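Local atomic coordinates of pseudoalteromonas arctica PAMC 21717 (Pseudoalteromonas arctica, PDB entry 5YL7), a protein that probably hydrolyses peptide bonds as a cold-active, calcium-binding serine protease of the subtilase family. Residues 31-44 with 122-134. Residues are numbered along the deposited sequence; the frame is centred on the assembly and turned at random.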
loop_
_atom_site.group_PDB
_atom_site.type_symbol
_atom_site.label_atom_id
_atom_site.label_comp_id
_atom_site.label_asym_id
_atom_site.label_seq_id
_atom_site.Cartn_x
_atom_site.Cartn_y
_atom_site.Cartn_z
ATOM N N THR A 31 -11.335 -8.772 -10.217
ATOM C CA THR A 31 -11.612 -7.738 -9.184
ATOM C C THR A 31 -10.960 -8.060 -7.819
ATOM O O THR A 31 -11.146 -7.289 -6.860
ATOM C CB THR A 31 -13.106 -7.544 -9.000
ATOM O OG1 THR A 31 -13.681 -8.822 -8.630
ATOM C CG2 THR A 31 -13.724 -7.012 -10.291
ATOM N N GLY A 32 -10.268 -9.154 -7.729
ATOM C CA GLY A 32 -9.687 -9.600 -6.459
ATOM C C GLY A 32 -10.460 -10.513 -5.644
ATOM O O GLY A 32 -10.083 -10.847 -4.531
ATOM N N SER A 33 -11.593 -11.025 -6.191
ATOM C CA SER A 33 -12.442 -11.981 -5.380
ATOM C C SER A 33 -11.640 -13.157 -4.879
ATOM O O SER A 33 -10.902 -13.777 -5.626
ATOM C CB SER A 33 -13.484 -12.584 -6.289
ATOM O OG SER A 33 -14.315 -11.620 -6.822
ATOM N N GLY A 34 -11.737 -13.426 -3.554
ATOM C CA GLY A 34 -11.082 -14.543 -2.957
ATOM C C GLY A 34 -9.634 -14.278 -2.511
ATOM O O GLY A 34 -9.008 -15.198 -1.967
ATOM N N VAL A 35 -9.133 -13.104 -2.759
ATOM C CA VAL A 35 -7.727 -12.779 -2.454
ATOM C C VAL A 35 -7.667 -11.896 -1.226
ATOM O O VAL A 35 -8.560 -11.107 -0.947
ATOM C CB VAL A 35 -7.122 -12.068 -3.706
ATOM C CG1 VAL A 35 -5.683 -11.761 -3.453
ATOM C CG2 VAL A 35 -7.286 -12.927 -4.933
ATOM N N VAL A 36 -6.572 -12.092 -0.459
ATOM C CA VAL A 36 -6.327 -11.361 0.772
ATOM C C VAL A 36 -5.049 -10.530 0.631
ATOM O O VAL A 36 -3.997 -11.069 0.251
ATOM C CB VAL A 36 -6.233 -12.312 1.976
ATOM C CG1 VAL A 36 -5.863 -11.576 3.248
ATOM C CG2 VAL A 36 -7.550 -13.035 2.167
ATOM N N VAL A 37 -5.179 -9.244 0.943
ATOM C CA VAL A 37 -4.055 -8.311 0.966
ATOM C C VAL A 37 -3.821 -7.844 2.344
ATOM O O VAL A 37 -4.713 -7.252 2.961
ATOM C CB VAL A 37 -4.272 -7.111 -0.024
ATOM C CG1 VAL A 37 -3.057 -6.187 -0.012
ATOM C CG2 VAL A 37 -4.618 -7.579 -1.428
ATOM N N ALA A 38 -2.610 -8.033 2.889
ATOM C CA ALA A 38 -2.240 -7.466 4.197
ATOM C C ALA A 38 -1.638 -6.090 3.974
ATOM O O ALA A 38 -0.710 -5.944 3.175
ATOM C CB ALA A 38 -1.331 -8.425 4.930
ATOM N N VAL A 39 -2.134 -5.111 4.693
ATOM C CA VAL A 39 -1.650 -3.719 4.617
ATOM C C VAL A 39 -0.922 -3.437 5.905
ATOM O O VAL A 39 -1.552 -3.389 6.985
ATOM C CB VAL A 39 -2.790 -2.746 4.364
ATOM C CG1 VAL A 39 -2.345 -1.340 4.550
ATOM C CG2 VAL A 39 -3.379 -2.979 3.008
ATOM N N LEU A 40 0.413 -3.333 5.843
ATOM C CA LEU A 40 1.271 -3.128 7.017
ATOM C C LEU A 40 1.505 -1.661 7.144
ATOM O O LEU A 40 2.210 -1.092 6.297
ATOM C CB LEU A 40 2.586 -3.902 6.852
ATOM C CG LEU A 40 2.561 -5.367 7.264
ATOM C CD1 LEU A 40 1.578 -6.172 6.430
ATOM C CD2 LEU A 40 3.955 -5.973 7.098
ATOM N N ASP A 41 0.890 -0.994 8.116
ATOM C CA ASP A 41 0.776 0.454 8.079
ATOM C C ASP A 41 0.421 0.951 9.445
ATOM O O ASP A 41 0.690 0.295 10.497
ATOM C CB ASP A 41 -0.189 0.847 6.924
ATOM C CG ASP A 41 0.149 2.098 6.293
ATOM O OD1 ASP A 41 0.097 3.159 6.949
ATOM O OD2 ASP A 41 0.408 2.146 5.077
ATOM N N THR A 42 -0.252 2.120 9.493
ATOM C CA THR A 42 -0.601 2.768 10.752
ATOM C C THR A 42 -1.860 2.192 11.414
ATOM O O THR A 42 -2.241 2.674 12.480
ATOM C CB THR A 42 -0.745 4.306 10.577
ATOM O OG1 THR A 42 -1.935 4.537 9.748
ATOM C CG2 THR A 42 0.432 4.929 9.919
ATOM N N GLY A 43 -2.472 1.203 10.783
ATOM C CA GLY A 43 -3.781 0.757 11.149
ATOM C C GLY A 43 -4.860 1.322 10.317
ATOM O O GLY A 43 -4.581 1.930 9.265
ATOM N N TYR A 44 -6.111 1.183 10.716
ATOM C CA TYR A 44 -7.257 1.674 9.919
ATOM C C TYR A 44 -8.321 2.297 10.812
ATOM O O TYR A 44 -8.365 1.980 12.015
ATOM C CB TYR A 44 -7.855 0.559 9.081
ATOM C CG TYR A 44 -8.657 -0.426 9.865
ATOM C CD1 TYR A 44 -8.115 -1.336 10.762
ATOM C CD2 TYR A 44 -10.055 -0.447 9.820
ATOM C CE1 TYR A 44 -8.871 -2.130 11.524
ATOM C CE2 TYR A 44 -10.810 -1.260 10.589
ATOM C CZ TYR A 44 -10.228 -2.104 11.432
ATOM O OH TYR A 44 -10.958 -2.954 12.234
ATOM N N ALA A 122 -8.577 -3.476 -6.095
ATOM C CA ALA A 122 -8.975 -4.879 -5.970
ATOM C C ALA A 122 -10.172 -4.927 -5.059
ATOM O O ALA A 122 -10.136 -5.459 -3.958
ATOM C CB ALA A 122 -7.849 -5.755 -5.488
ATOM N N TYR A 123 -11.320 -4.407 -5.558
ATOM C CA TYR A 123 -12.448 -4.081 -4.717
ATOM C C TYR A 123 -13.249 -5.299 -4.238
ATOM O O TYR A 123 -14.078 -5.112 -3.295
ATOM C CB TYR A 123 -13.341 -3.038 -5.352
ATOM C CG TYR A 123 -13.891 -3.383 -6.700
ATOM C CD1 TYR A 123 -14.983 -4.253 -6.844
ATOM C CD2 TYR A 123 -13.414 -2.829 -7.822
ATOM C CE1 TYR A 123 -15.569 -4.496 -8.085
ATOM C CE2 TYR A 123 -13.946 -3.075 -9.069
ATOM C CZ TYR A 123 -15.048 -3.879 -9.156
ATOM O OH TYR A 123 -15.651 -4.039 -10.420
ATOM N N ASN A 124 -12.995 -6.472 -4.778
ATOM C CA ASN A 124 -13.606 -7.718 -4.200
ATOM C C ASN A 124 -12.617 -8.549 -3.416
ATOM O O ASN A 124 -12.960 -9.591 -2.925
ATOM C CB ASN A 124 -14.282 -8.531 -5.299
ATOM C CG ASN A 124 -15.596 -7.964 -5.736
ATOM O OD1 ASN A 124 -16.327 -7.359 -4.986
ATOM N ND2 ASN A 124 -15.818 -8.032 -7.038
ATOM N N ALA A 125 -11.369 -8.017 -3.217
ATOM C CA ALA A 125 -10.443 -8.608 -2.267
ATOM C C ALA A 125 -10.859 -8.204 -0.887
ATOM O O ALA A 125 -11.721 -7.362 -0.664
ATOM C CB ALA A 125 -9.021 -8.180 -2.583
ATOM N N LYS A 126 -10.141 -8.703 0.117
ATOM C CA LYS A 126 -10.268 -8.286 1.482
ATOM C C LYS A 126 -8.909 -7.886 2.045
ATOM O O LYS A 126 -7.854 -8.459 1.584
ATOM C CB LYS A 126 -10.817 -9.387 2.372
ATOM C CG LYS A 126 -12.160 -9.855 1.963
ATOM C CD LYS A 126 -13.219 -8.847 2.275
ATOM C CE LYS A 126 -14.617 -9.537 2.512
ATOM N NZ LYS A 126 -15.137 -10.038 1.256
ATOM N N VAL A 127 -8.902 -6.926 2.949
ATOM C CA VAL A 127 -7.675 -6.404 3.557
ATOM C C VAL A 127 -7.559 -6.874 4.994
ATOM O O VAL A 127 -8.510 -6.725 5.784
ATOM C CB VAL A 127 -7.620 -4.915 3.497
ATOM C CG1 VAL A 127 -6.546 -4.289 4.416
ATOM C CG2 VAL A 127 -7.395 -4.444 2.082
ATOM N N VAL A 128 -6.376 -7.401 5.310
ATOM C CA VAL A 128 -5.997 -7.671 6.727
ATOM C C VAL A 128 -5.142 -6.519 7.155
ATOM O O VAL A 128 -4.019 -6.310 6.631
ATOM C CB VAL A 128 -5.246 -8.990 6.873
ATOM C CG1 VAL A 128 -4.637 -9.192 8.222
ATOM C CG2 VAL A 128 -6.160 -10.135 6.527
ATOM N N PRO A 129 -5.565 -5.706 8.086
ATOM C CA PRO A 129 -4.787 -4.622 8.588
ATOM C C PRO A 129 -3.777 -5.078 9.600
ATOM O O PRO A 129 -4.136 -5.747 10.559
ATOM C CB PRO A 129 -5.818 -3.695 9.237
ATOM C CG PRO A 129 -6.886 -4.650 9.716
ATOM C CD PRO A 129 -6.911 -5.775 8.720
ATOM N N VAL A 130 -2.500 -4.823 9.360
ATOM C CA VAL A 130 -1.415 -5.177 10.273
ATOM C C VAL A 130 -0.799 -3.915 10.707
ATOM O O VAL A 130 -0.115 -3.218 9.936
ATOM C CB VAL A 130 -0.436 -6.166 9.617
ATOM C CG1 VAL A 130 0.598 -6.621 10.641
ATOM C CG2 VAL A 130 -1.161 -7.347 9.049
ATOM N N ARG A 131 -1.069 -3.511 11.948
ATOM C CA ARG A 131 -0.649 -2.246 12.456
ATOM C C ARG A 131 0.791 -2.344 12.942
ATOM O O ARG A 131 1.059 -3.050 13.915
ATOM C CB ARG A 131 -1.597 -1.659 13.522
ATOM C CG ARG A 131 -1.121 -0.385 14.100
ATOM C CD ARG A 131 -2.233 0.317 14.869
ATOM N NE ARG A 131 -1.734 1.598 15.309
ATOM C CZ ARG A 131 -1.373 1.990 16.538
ATOM N NH1 ARG A 131 -1.518 1.178 17.556
ATOM N NH2 ARG A 131 -0.847 3.168 16.724
ATOM N N VAL A 132 1.688 -1.630 12.291
ATOM C CA VAL A 132 3.107 -1.641 12.620
ATOM C C VAL A 132 3.676 -0.286 12.809
ATOM O O VAL A 132 4.836 -0.190 13.299
ATOM C CB VAL A 132 3.904 -2.431 11.563
ATOM C CG1 VAL A 132 3.430 -3.891 11.411
ATOM C CG2 VAL A 132 3.920 -1.726 10.224
ATOM N N LEU A 133 2.953 0.767 12.518
ATOM C CA LEU A 133 3.406 2.178 12.619
ATOM C C LEU A 133 2.485 2.951 13.545
ATOM O O LEU A 133 1.252 2.851 13.440
ATOM C CB LEU A 133 3.394 2.878 11.285
ATOM C CG LEU A 133 4.102 2.190 10.105
ATOM C CD1 LEU A 133 3.926 3.016 8.844
ATOM C CD2 LEU A 133 5.581 2.021 10.397
ATOM N N GLY A 134 3.079 3.697 14.462
ATOM C CA GLY A 134 2.377 4.603 15.356
ATOM C C GLY A 134 3.026 5.916 15.470
ATOM O O GLY A 134 3.580 6.476 14.509
HETATM O O HOH W 1 -12.933 -11.809 -1.439
HETATM O O HOH W 2 -10.943 -11.436 -1.173
#
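Val-37 pairs with Val-127 and Val-39 with Pro-129, and each bonds to the residues on both sides of its partner. Val-37 N donates to Lys-126 O, and its carbonyl takes Val-128 N. Val-39 N donates to Val-128 O at 3.0 Å, and Val-39 O accepts Val-130 N. The two strands run parallel, and the axes of these short strands cross at 28°.

On one face, Val-36 CG1 meets Val-128 CG2 at 3.6 Å. Leu-40 lies alongside Val-130, its CD1 3.8 Å from Val-130 CB. Helix 140-150 covers this face through Ala-150, Ile-147 and Trp-149. On the other face, Val-39 CG2 touches Val-127 CG1 at 3.7 Å, and helix 100-109 packs on Val-37 and Val-39.

At the strand starts, Asn-124 ND2 donates to Thr-31 OG1 at 2.8 Å, with the oxygen close to the Asn-124 amide plane. Thr-31 CB sits over one face of the Tyr-123 ring. Gly-32 has a positive phi of 93°, and a side chain there would press on Ala-122 and Ala-125.

At the strand ends, Asp-41 O accepts both Val-132 N, 2.8 Å away, and Leu-133 N, which comes from above the carbonyl plane. Arg-131 CG stands anti to the backbone N (chi1 177°), and the extended chain carries NE to Thr-42 O at 3.1 Å. This bond is bent: Thr-42 O sits at the guanidinium edge, but NE lies above the Thr-42 carbonyl plane. NH1 bonds Asp-59, a ligand of a bound calcium, and NH2 bonds Ala-67 O. With an alanine at Arg-131, Thr-42 O and Ala-67 O would probably lose these donors, and Asp-59 a partner that may steady it beside the calcium.

Asp-41 OD1 accepts Thr-42 N at 2.8 Å through its anti lone pair and also bonds His-100 ND1. Thr-42 OG1 bonds Gly-101 N. With Ser-281, His-100 and Asp-41 have the geometry of a catalytic triad, consistent with the subtilisin-like fold, whose central parallel sheet carries the aspartate at a strand end.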